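Local coordinates for protein tonb-dependent siderophore receptor (Acinetobacter baumannii, PDB 5FR8) that probably takes part in the first step of iron uptake, binding iron-loaded siderophores at the outer membrane, and may bind ferric enterobactin with micromolar affinity, at residues Asp86-Gly91 with Leu615-Pro619; Val170-Thr174 with Ser185-Phe190; Ile238-Leu242 with Leu253-Ser258; Leu670-Val675 with Ser713-Thr717. All coordinates share one frame; numbering follows the deposited sequence.

Contacts 2 and 3 are hairpin pairings in the barrel wall, with centres about 21 Å apart and nearest atoms about 4 Å apart; strand 201-212 runs between them. Contact 1 joins the plug to a barrel loop, about 31 Å from contact 2 and 33 Å from contact 3, centre to centre. Contact 4 is loop packing near one end of the barrel, on the opposite side of the chain's centre from contact 3, with 45 Å between their centres. Contacts 1 and 4 do touch: their centres lie about 16 Å apart, and L617 CD2 packs 3.9 Å from I714 O. In contacts 2 and 3 the inward arginines R187 and R241 reach from barrel hairpins to the plug.

Contact 1: Asp86-Gly91 with Leu615-Pro619; sequences DIRGMG and LSLVP
An Asx motif at the end of plug strand 84-87 meets a loop of the barrel where the carboxylate of D86 receives the hydroxyl of S616. The bond from S616 OG to D86 OD2 is 2.9 Å long and arrives from above the carboxylate plane, 47° out of it. The backbone N of G91 reaches the same OD2, at 2.9 Å, from the opposite face, so this oxygen is held between its own loop and the barrel. The other oxygen, D86 OD1, accepts from G89 N at 2.8 Å through its syn lone pair. With CG anti to the backbone N (chi1 173°), the carboxylate can face the turn and S616 together, and the three bonds limit its rotation. Aspartate suits the place because its short chain offers two acceptors to a turning backbone.

The turn from I87 to M90 is type I', and G89 takes a positive phi that glycine accepts readily. Its carbonyl O lies 3.6 Å from L615 CB, while M90 and L615 run side by side with CE and CD1 4.2 Å apart. V618 CG1 borders the carboxylate near OD1. T71 OG1, on the adjoining plug strand, donates to L617 O. Such loop-to-plug bonding belongs to the TonB-dependent receptor fold, in which a globular plug fills a β-barrel.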
loop_
_atom_site.group_PDB
_atom_site.type_symbol
_atom_site.label_atom_id
_atom_site.label_comp_id
_atom_site.label_asym_id
_atom_site.label_seq_id
_atom_site.Cartn_x
_atom_site.Cartn_y
_atom_site.Cartn_z
ATOM N N ASP A 86 3.516 4.466 -1.295
ATOM C CA ASP A 86 4.593 3.974 -2.151
ATOM C C ASP A 86 5.937 4.142 -1.428
ATOM O O ASP A 86 6.180 5.171 -0.792
ATOM C CB ASP A 86 4.575 4.792 -3.449
ATOM C CG ASP A 86 5.749 4.498 -4.350
ATOM O OD1 ASP A 86 6.885 4.828 -3.950
ATOM O OD2 ASP A 86 5.509 3.956 -5.457
ATOM N N ILE A 87 6.814 3.155 -1.529
ATOM C CA ILE A 87 8.121 3.253 -0.889
ATOM C C ILE A 87 9.282 3.216 -1.882
ATOM O O ILE A 87 9.514 2.224 -2.559
ATOM C CB ILE A 87 8.321 2.126 0.111
ATOM C CG1 ILE A 87 7.317 2.234 1.239
ATOM C CG2 ILE A 87 9.714 2.208 0.729
ATOM C CD1 ILE A 87 7.364 1.026 2.153
ATOM N N ARG A 88 10.028 4.304 -1.954
ATOM C CA ARG A 88 11.176 4.407 -2.873
ATOM C C ARG A 88 10.825 4.171 -4.325
ATOM O O ARG A 88 11.680 3.760 -5.115
ATOM C CB ARG A 88 12.280 3.485 -2.442
ATOM C CG ARG A 88 12.976 4.014 -1.198
ATOM C CD ARG A 88 13.975 3.015 -0.664
ATOM N NE ARG A 88 14.616 3.503 0.537
ATOM C CZ ARG A 88 15.520 2.821 1.221
ATOM N NH1 ARG A 88 15.867 1.596 0.819
ATOM N NH2 ARG A 88 16.075 3.370 2.295
ATOM N N GLY A 89 9.582 4.499 -4.683
ATOM C CA GLY A 89 9.161 4.533 -6.079
ATOM C C GLY A 89 9.030 3.168 -6.711
ATOM O O GLY A 89 9.225 3.015 -7.919
ATOM N N MET A 90 8.658 2.178 -5.907
ATOM C CA MET A 90 8.553 0.808 -6.404
ATOM C C MET A 90 7.127 0.394 -6.681
ATOM O O MET A 90 6.864 -0.687 -7.196
ATOM C CB MET A 90 9.218 -0.145 -5.428
ATOM C CG MET A 90 10.710 0.070 -5.413
ATOM S SD MET A 90 11.569 -1.477 -5.436
ATOM C CE MET A 90 11.279 -2.122 -7.065
ATOM N N GLY A 91 6.202 1.268 -6.349
ATOM C CA GLY A 91 4.804 0.976 -6.552
ATOM C C GLY A 91 4.197 0.480 -5.269
ATOM O O GLY A 91 4.879 -0.160 -4.456
ATOM N N LEU A 615 8.576 3.273 -12.843
ATOM C CA LEU A 615 7.720 2.271 -12.237
ATOM C C LEU A 615 6.468 2.932 -11.689
ATOM O O LEU A 615 5.406 2.352 -11.690
ATOM C CB LEU A 615 8.463 1.544 -11.121
ATOM C CG LEU A 615 9.639 0.692 -11.620
ATOM C CD1 LEU A 615 10.482 0.165 -10.449
ATOM C CD2 LEU A 615 9.137 -0.486 -12.461
ATOM N N SER A 616 6.594 4.165 -11.242
ATOM C CA SER A 616 5.578 4.759 -10.399
ATOM C C SER A 616 5.740 6.286 -10.356
ATOM O O SER A 616 6.801 6.793 -10.095
ATOM C CB SER A 616 5.731 4.179 -9.014
ATOM O OG SER A 616 5.119 5.029 -8.093
ATOM N N LEU A 617 4.679 7.019 -10.610
ATOM C CA LEU A 617 4.759 8.460 -10.701
ATOM C C LEU A 617 5.040 9.066 -9.328
ATOM O O LEU A 617 4.185 9.061 -8.476
ATOM C CB LEU A 617 3.438 9.005 -11.251
ATOM C CG LEU A 617 3.234 9.128 -12.764
ATOM C CD1 LEU A 617 4.072 8.130 -13.526
ATOM C CD2 LEU A 617 1.759 8.962 -13.120
ATOM N N VAL A 618 6.241 9.592 -9.135
ATOM C CA VAL A 618 6.644 10.197 -7.860
ATOM C C VAL A 618 7.588 11.357 -8.118
ATOM O O VAL A 618 8.350 11.338 -9.087
ATOM C CB VAL A 618 7.404 9.228 -6.950
ATOM C CG1 VAL A 618 6.574 7.974 -6.674
ATOM C CG2 VAL A 618 8.754 8.875 -7.553
ATOM N N PRO A 619 7.534 12.379 -7.251
ATOM C CA PRO A 619 8.341 13.559 -7.509
ATOM C C PRO A 619 9.824 13.175 -7.521
ATOM O O PRO A 619 10.216 12.264 -6.835
ATOM C CB PRO A 619 8.004 14.482 -6.326
ATOM C CG PRO A 619 6.691 13.996 -5.807
ATOM C CD PRO A 619 6.724 12.512 -6.028
#

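Contact 2: Val170-Thr174 with Ser185-Phe190; sequences VEFYT and SNRVGF
T174 OG1 lies between two amides: it donates to N186 OD1 at 2.6 Å across the strands and is also hydrogen-bonded to Q176 NE2. T174 and N186 form a non-hydrogen-bonded pair and lie side by side, pointing the same way. The threonine's OG1 is anti to its own N, which swings the hydroxyl toward the asparagine; threonine supplies the donor and the asparagine carbonyl the acceptor, at the barrel surface.

The opposite face carries Y173 and R187, a hydrogen-bonded pair. The backbone bond from R187 N to Y173 O is 2.9 Å and nearly straight, at 170°; Y173 N answers to R187 O at 3.1 Å. Above this pair the guanidinium lies flat over the tyrosine as a cation-pi stack, with centres 4.4 Å apart and planes 20° apart. A bend at chi3 (-87°) folds the arginine over, bringing NH2 to 3.3 Å from Y173 CG. The charge is met from the plug: E130 makes a salt bridge to NH1, and the carbonyls of V54 and R55 accept from NH2 and NE. An arginine can stack and bond in several directions at once.

On the outward face, V188 CG2 sits over the F172 ring, 4.0 Å from its centroid, a CH-pi contact of apolar groups that may face lipid.

Strand 167-177 pairs on its other edge with the last barrel strand, 724-731, closing the cylinder, while strand 185-195 pairs on its far edge with strand 201-212.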
loop_
_atom_site.group_PDB
_atom_site.type_symbol
_atom_site.label_atom_id
_atom_site.label_comp_id
_atom_site.label_asym_id
_atom_site.label_seq_id
_atom_site.Cartn_x
_atom_site.Cartn_y
_atom_site.Cartn_z
ATOM N N VAL A 170 -12.010 8.969 23.968
ATOM C CA VAL A 170 -12.951 9.265 22.898
ATOM C C VAL A 170 -12.412 10.445 22.124
ATOM O O VAL A 170 -11.920 11.383 22.720
ATOM C CB VAL A 170 -14.351 9.604 23.434
ATOM C CG1 VAL A 170 -15.291 9.949 22.282
ATOM C CG2 VAL A 170 -14.888 8.447 24.268
ATOM N N GLU A 171 -12.500 10.397 20.802
ATOM C CA GLU A 171 -11.891 11.425 19.964
ATOM C C GLU A 171 -12.813 11.792 18.805
ATOM O O GLU A 171 -13.485 10.934 18.246
ATOM C CB GLU A 171 -10.542 10.941 19.416
ATOM C CG GLU A 171 -9.432 10.782 20.454
ATOM C CD GLU A 171 -8.944 9.337 20.658
ATOM O OE1 GLU A 171 -9.784 8.396 20.717
ATOM O OE2 GLU A 171 -7.702 9.140 20.754
ATOM N N PHE A 172 -12.849 13.067 18.453
ATOM C CA PHE A 172 -13.651 13.528 17.325
ATOM C C PHE A 172 -12.708 14.228 16.386
ATOM O O PHE A 172 -11.614 14.647 16.780
ATOM C CB PHE A 172 -14.727 14.530 17.758
ATOM C CG PHE A 172 -15.789 13.951 18.674
ATOM C CD1 PHE A 172 -15.501 13.643 19.996
ATOM C CD2 PHE A 172 -17.077 13.737 18.221
ATOM C CE1 PHE A 172 -16.467 13.112 20.838
ATOM C CE2 PHE A 172 -18.048 13.213 19.058
ATOM C CZ PHE A 172 -17.742 12.898 20.366
ATOM N N TYR A 173 -13.118 14.366 15.142
ATOM C CA TYR A 173 -12.336 15.126 14.185
ATOM C C TYR A 173 -13.226 15.589 13.060
ATOM O O TYR A 173 -14.167 14.905 12.675
ATOM C CB TYR A 173 -11.193 14.282 13.607
ATOM C CG TYR A 173 -10.511 14.917 12.397
ATOM C CD1 TYR A 173 -11.106 14.883 11.137
ATOM C CD2 TYR A 173 -9.283 15.538 12.525
ATOM C CE1 TYR A 173 -10.495 15.453 10.039
ATOM C CE2 TYR A 173 -8.661 16.108 11.440
ATOM C CZ TYR A 173 -9.271 16.063 10.196
ATOM O OH TYR A 173 -8.650 16.640 9.108
ATOM N N THR A 174 -12.916 16.753 12.516
ATOM C CA THR A 174 -13.643 17.235 11.358
ATOM C C THR A 174 -12.706 18.023 10.486
ATOM O O THR A 174 -11.811 18.685 10.988
ATOM C CB THR A 174 -14.846 18.088 11.794
ATOM O OG1 THR A 174 -15.576 18.511 10.641
ATOM C CG2 THR A 174 -14.387 19.283 12.615
ATOM N N SER A 185 -15.084 16.057 6.066
ATOM C CA SER A 185 -14.844 14.717 6.635
ATOM C C SER A 185 -15.107 14.748 8.140
ATOM O O SER A 185 -14.892 15.793 8.786
ATOM C CB SER A 185 -13.400 14.251 6.335
ATOM O OG SER A 185 -13.031 13.084 7.059
ATOM N N ASN A 186 -15.560 13.612 8.690
ATOM C CA ASN A 186 -15.904 13.523 10.114
ATOM C C ASN A 186 -15.675 12.166 10.764
ATOM O O ASN A 186 -16.131 11.145 10.266
ATOM C CB ASN A 186 -17.349 13.924 10.301
ATOM C CG ASN A 186 -17.581 15.371 9.943
ATOM O OD1 ASN A 186 -16.994 16.283 10.544
ATOM N ND2 ASN A 186 -18.419 15.595 8.935
ATOM N N ARG A 187 -14.995 12.184 11.908
ATOM C CA ARG A 187 -14.700 10.986 12.655
ATOM C C ARG A 187 -15.159 11.067 14.073
ATOM O O ARG A 187 -15.260 12.147 14.637
ATOM C CB ARG A 187 -13.206 10.770 12.717
ATOM C CG ARG A 187 -12.615 10.366 11.402
ATOM C CD ARG A 187 -11.224 9.801 11.583
ATOM N NE ARG A 187 -10.172 10.822 11.580
ATOM C CZ ARG A 187 -9.651 11.358 12.677
ATOM N NH1 ARG A 187 -10.099 11.015 13.879
ATOM N NH2 ARG A 187 -8.673 12.241 12.575
ATOM N N VAL A 188 -15.415 9.895 14.644
ATOM C CA VAL A 188 -15.583 9.718 16.070
ATOM C C VAL A 188 -15.140 8.297 16.320
ATOM O O VAL A 188 -15.313 7.425 15.464
ATOM C CB VAL A 188 -17.052 9.904 16.552
ATOM C CG1 VAL A 188 -18.027 8.971 15.830
ATOM C CG2 VAL A 188 -17.150 9.696 18.061
ATOM N N GLY A 189 -14.579 8.052 17.487
ATOM C CA GLY A 189 -13.992 6.764 17.755
ATOM C C GLY A 189 -13.552 6.687 19.187
ATOM O O GLY A 189 -13.355 7.703 19.841
ATOM N N PHE A 190 -13.398 5.471 19.682
ATOM C CA PHE A 190 -13.080 5.282 21.087
ATOM C C PHE A 190 -12.054 4.194 21.250
ATOM O O PHE A 190 -11.845 3.374 20.363
ATOM C CB PHE A 190 -14.339 4.913 21.871
ATOM C CG PHE A 190 -14.854 3.539 21.566
ATOM C CD1 PHE A 190 -14.407 2.447 22.288
ATOM C CD2 PHE A 190 -15.776 3.341 20.542
ATOM C CE1 PHE A 190 -14.874 1.186 22.003
ATOM C CE2 PHE A 190 -16.246 2.077 20.249
ATOM C CZ PHE A 190 -15.788 1.001 20.980
#

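Contact 3: Ile238-Leu242 with Leu253-Ser258; sequences ISGRL and LLDISS
I238-L242 and L253-S258 run antiparallel, their axes 4.6 Å apart at 172°, with I238–S258, G240–I256 and L242–L254 as hydrogen-bonded pairs, each joined by two backbone bonds. G240 N to I256 O, at 2.7 Å, is one of the six. Between them, S239 faces S257 and R241 faces D255 as non-hydrogen-bonded pairs, on the side of the sheet turned to the plug.

There R241 NE donates to D255 OD1 at 2.7 Å; OD1 receives it on its syn lone pair and lies close to the guanidinium plane. Because guanidinium and carboxylate are turned 59° from each other, the salt bridge is not a flat two-pronged pair; NH2 adds only a weak bond to the same OD1. A bend at chi3 (-68°) turns the guanidinium so that its NE edge meets the aspartate. This is a hairpin of the transmembrane β-barrel with a polar inner face: R241 NH2 also forms a salt bridge with D100 of the plug, and K102, also of the plug, makes a long, weak ion pair with D255.

Outside, L242 and L254 lie side by side, CD1 and CD2 4.0 Å apart. These branched apolar chains, like the exposed I256, suit a wall that may meet lipid.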
loop_
_atom_site.group_PDB
_atom_site.type_symbol
_atom_site.label_atom_id
_atom_site.label_comp_id
_atom_site.label_asym_id
_atom_site.label_seq_id
_atom_site.Cartn_x
_atom_site.Cartn_y
_atom_site.Cartn_z
ATOM N N ILE A 238 -14.443 -2.124 14.124
ATOM C CA ILE A 238 -14.527 -2.537 15.503
ATOM C C ILE A 238 -13.449 -3.597 15.740
ATOM O O ILE A 238 -13.225 -4.450 14.883
ATOM C CB ILE A 238 -15.930 -3.092 15.801
ATOM C CG1 ILE A 238 -16.082 -3.488 17.271
ATOM C CG2 ILE A 238 -16.247 -4.255 14.872
ATOM C CD1 ILE A 238 -16.533 -2.341 18.145
ATOM N N SER A 239 -12.759 -3.538 16.874
ATOM C CA SER A 239 -11.655 -4.468 17.100
ATOM C C SER A 239 -11.364 -4.736 18.560
ATOM O O SER A 239 -11.249 -3.808 19.372
ATOM C CB SER A 239 -10.376 -3.941 16.462
ATOM O OG SER A 239 -9.239 -4.586 17.031
ATOM N N GLY A 240 -11.204 -6.015 18.878
ATOM C CA GLY A 240 -11.078 -6.454 20.269
ATOM C C GLY A 240 -9.867 -7.309 20.499
ATOM O O GLY A 240 -9.512 -8.121 19.668
ATOM N N ARG A 241 -9.232 -7.110 21.644
ATOM C CA ARG A 241 -8.101 -7.916 22.067
ATOM C C ARG A 241 -8.298 -8.425 23.472
ATOM O O ARG A 241 -8.711 -7.666 24.353
ATOM C CB ARG A 241 -6.862 -7.071 22.083
ATOM C CG ARG A 241 -5.673 -7.791 22.692
ATOM C CD ARG A 241 -4.397 -7.017 22.387
ATOM N NE ARG A 241 -4.081 -7.046 20.964
ATOM C CZ ARG A 241 -3.220 -6.229 20.373
ATOM N NH1 ARG A 241 -2.555 -5.315 21.076
ATOM N NH2 ARG A 241 -3.021 -6.344 19.068
ATOM N N LEU A 242 -8.007 -9.705 23.689
ATOM C CA LEU A 242 -7.923 -10.260 25.045
ATOM C C LEU A 242 -6.519 -10.750 25.279
ATOM O O LEU A 242 -5.990 -11.467 24.441
ATOM C CB LEU A 242 -8.853 -11.450 25.239
ATOM C CG LEU A 242 -10.349 -11.192 25.180
ATOM C CD1 LEU A 242 -11.076 -12.524 25.373
ATOM C CD2 LEU A 242 -10.796 -10.152 26.195
ATOM N N LEU A 253 -2.760 -14.241 23.263
ATOM C CA LEU A 253 -3.481 -13.089 22.734
ATOM C C LEU A 253 -4.569 -13.510 21.774
ATOM O O LEU A 253 -4.385 -14.366 20.911
ATOM C CB LEU A 253 -2.554 -12.182 21.979
ATOM C CG LEU A 253 -1.718 -11.256 22.844
ATOM C CD1 LEU A 253 -0.568 -12.005 23.509
ATOM C CD2 LEU A 253 -1.178 -10.126 21.978
ATOM N N LEU A 254 -5.711 -12.867 21.898
ATOM C CA LEU A 254 -6.780 -13.066 20.960
ATOM C C LEU A 254 -7.036 -11.730 20.304
ATOM O O LEU A 254 -7.237 -10.741 21.009
ATOM C CB LEU A 254 -8.027 -13.506 21.708
ATOM C CG LEU A 254 -9.243 -13.740 20.815
ATOM C CD1 LEU A 254 -9.016 -14.978 19.956
ATOM C CD2 LEU A 254 -10.511 -13.863 21.645
ATOM N N ASP A 255 -7.017 -11.678 18.974
ATOM C CA ASP A 255 -7.442 -10.470 18.252
ATOM C C ASP A 255 -8.599 -10.808 17.343
ATOM O O ASP A 255 -8.472 -11.641 16.449
ATOM C CB ASP A 255 -6.311 -9.886 17.398
ATOM C CG ASP A 255 -5.152 -9.311 18.229
ATOM O OD1 ASP A 255 -5.370 -8.458 19.113
ATOM O OD2 ASP A 255 -4.010 -9.711 17.970
ATOM N N ILE A 256 -9.734 -10.173 17.590
ATOM C CA ILE A 256 -10.896 -10.283 16.714
ATOM C C ILE A 256 -11.296 -8.898 16.262
ATOM O O ILE A 256 -11.617 -8.059 17.109
ATOM C CB ILE A 256 -12.120 -10.815 17.447
ATOM C CG1 ILE A 256 -11.852 -12.209 17.973
ATOM C CG2 ILE A 256 -13.305 -10.802 16.509
ATOM C CD1 ILE A 256 -13.006 -12.771 18.752
ATOM N N SER A 257 -11.291 -8.662 14.950
ATOM C CA SER A 257 -11.726 -7.381 14.436
ATOM C C SER A 257 -12.577 -7.548 13.190
ATOM O O SER A 257 -12.335 -8.460 12.404
ATOM C CB SER A 257 -10.532 -6.496 14.093
ATOM O OG SER A 257 -10.049 -6.831 12.814
ATOM N N SER A 258 -13.547 -6.648 12.998
ATOM C CA SER A 258 -14.301 -6.586 11.734
ATOM C C SER A 258 -14.457 -5.131 11.235
ATOM O O SER A 258 -14.648 -4.206 12.026
ATOM C CB SER A 258 -15.662 -7.271 11.902
ATOM O OG SER A 258 -16.557 -6.407 12.557
#

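Contact 4: Leu670-Val675 with Ser713-Thr717; sequences LKPSTV and SISQT
L670 and I714 meet at about a right angle, with the methyl ends touching: CD1 of L670 lies 3.6 Å from CD1 of I714. The isoleucine sets its CG1 between its backbone N and carbonyl carbon (chi1 53°), and its ethyl branch therefore reaches across to the other segment, where CG1 also rests 3.6 Å from K671 O. Isoleucine suits the place because its longer branch can reach both the leucine methyl and the backbone beside it.

The serines face each other more directly. S673 and S715 both point at the opposite segment, and their hydroxyls form a hydrogen bond, OG to OG, at 2.6 Å. Serine suits both positions: a small side chain lets the backbones come close, and a hydroxyl can either give or accept. Next to this pair, S713 turns its hydroxyl back on its own chain, where OG accepts from S715 N at 2.7 Å and from Q716 N at 2.8 Å. Two backbone donors converging on that oxygen fix the bend that presents S715.

Past the bend, V675 lays CG2 alongside the peptide after S715, 3.6 Å from S715 O, so here a methyl packs on backbone. Q716, the centre of an inverse gamma turn, sends NE2 to L708 O within the same loop, and T717 OG1 donates to S715 O.

One segment leads into strand 674-687 and the other precedes strand 724-731; Q716 and T717 fall within the predicted TonB C-terminal box. The bend itself is an ST turn, extended to an ST motif, centred on the S713 hydroxyl.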
loop_
_atom_site.group_PDB
_atom_site.type_symbol
_atom_site.label_atom_id
_atom_site.label_comp_id
_atom_site.label_asym_id
_atom_site.label_seq_id
_atom_site.Cartn_x
_atom_site.Cartn_y
_atom_site.Cartn_z
ATOM N N LEU A 670 1.225 9.177 -27.409
ATOM C CA LEU A 670 1.597 9.588 -26.080
ATOM C C LEU A 670 2.018 11.064 -26.034
ATOM O O LEU A 670 2.671 11.558 -26.935
ATOM C CB LEU A 670 2.718 8.701 -25.579
ATOM C CG LEU A 670 2.818 8.698 -24.067
ATOM C CD1 LEU A 670 1.623 7.984 -23.450
ATOM C CD2 LEU A 670 4.126 8.031 -23.655
ATOM N N LYS A 671 1.648 11.758 -24.964
ATOM C CA LYS A 671 1.919 13.190 -24.795
ATOM C C LYS A 671 2.565 13.376 -23.397
ATOM O O LYS A 671 1.911 13.743 -22.404
ATOM C CB LYS A 671 0.589 13.955 -24.964
ATOM C CG LYS A 671 0.510 15.395 -24.466
ATOM C CD LYS A 671 0.221 16.401 -25.585
ATOM C CE LYS A 671 0.617 17.818 -25.174
ATOM N NZ LYS A 671 0.088 18.837 -26.120
ATOM N N PRO A 672 3.871 13.082 -23.310
ATOM C CA PRO A 672 4.572 13.183 -22.039
ATOM C C PRO A 672 4.509 14.603 -21.513
ATOM O O PRO A 672 4.625 15.527 -22.292
ATOM C CB PRO A 672 6.003 12.799 -22.410
ATOM C CG PRO A 672 5.851 11.938 -23.616
ATOM C CD PRO A 672 4.766 12.615 -24.380
ATOM N N SER A 673 4.289 14.749 -20.210
ATOM C CA SER A 673 4.189 16.044 -19.552
ATOM C C SER A 673 4.638 15.863 -18.121
ATOM O O SER A 673 4.766 14.742 -17.649
ATOM C CB SER A 673 2.759 16.580 -19.569
ATOM O OG SER A 673 1.829 15.592 -19.204
ATOM N N THR A 674 4.864 16.967 -17.423
ATOM C CA THR A 674 5.532 16.913 -16.143
ATOM C C THR A 674 4.937 17.946 -15.224
ATOM O O THR A 674 4.948 19.097 -15.535
ATOM C CB THR A 674 7.019 17.233 -16.352
ATOM O OG1 THR A 674 7.598 16.227 -17.189
ATOM C CG2 THR A 674 7.769 17.306 -15.029
ATOM N N VAL A 675 4.445 17.549 -14.068
ATOM C CA VAL A 675 3.901 18.530 -13.147
ATOM C C VAL A 675 5.012 19.405 -12.569
ATOM O O VAL A 675 5.997 18.888 -12.070
ATOM C CB VAL A 675 3.192 17.844 -11.989
ATOM C CG1 VAL A 675 2.749 18.870 -10.966
ATOM C CG2 VAL A 675 2.007 17.041 -12.508
ATOM N N SER A 713 -4.128 14.819 -19.446
ATOM C CA SER A 713 -2.703 14.749 -19.173
ATOM C C SER A 713 -2.375 13.398 -18.598
ATOM O O SER A 713 -3.257 12.707 -18.107
ATOM C CB SER A 713 -2.289 15.807 -18.153
ATOM O OG SER A 713 -1.184 15.347 -17.383
ATOM N N ILE A 714 -1.101 13.020 -18.640
ATOM C CA ILE A 714 -0.664 11.775 -17.979
ATOM C C ILE A 714 0.351 12.092 -16.867
ATOM O O ILE A 714 0.932 11.195 -16.256
ATOM C CB ILE A 714 -0.124 10.762 -18.991
ATOM C CG1 ILE A 714 0.956 11.387 -19.849
ATOM C CG2 ILE A 714 -1.236 10.302 -19.913
ATOM C CD1 ILE A 714 1.598 10.398 -20.788
ATOM N N SER A 715 0.509 13.387 -16.571
ATOM C CA SER A 715 1.233 13.814 -15.376
ATOM C C SER A 715 0.296 14.388 -14.315
ATOM O O SER A 715 0.288 13.930 -13.186
ATOM C CB SER A 715 2.328 14.816 -15.727
ATOM O OG SER A 715 1.851 15.822 -16.590
ATOM N N GLN A 716 -0.491 15.390 -14.656
ATOM C CA GLN A 716 -1.465 15.909 -13.692
ATOM C C GLN A 716 -2.617 14.916 -13.415
ATOM O O GLN A 716 -3.729 15.055 -13.938
ATOM C CB GLN A 716 -2.015 17.233 -14.175
ATOM C CG GLN A 716 -2.716 17.990 -13.073
ATOM C CD GLN A 716 -2.920 19.434 -13.432
ATOM O OE1 GLN A 716 -2.009 20.090 -13.959
ATOM N NE2 GLN A 716 -4.123 19.942 -13.182
ATOM N N THR A 717 -2.343 13.917 -12.594
ATOM C CA THR A 717 -3.235 12.763 -12.480
ATOM C C THR A 717 -4.104 12.719 -11.207
ATOM O O THR A 717 -4.855 11.760 -11.021
ATOM C CB THR A 717 -2.404 11.456 -12.476
ATOM O OG1 THR A 717 -1.296 11.628 -11.577
ATOM C CG2 THR A 717 -1.867 11.115 -13.868
#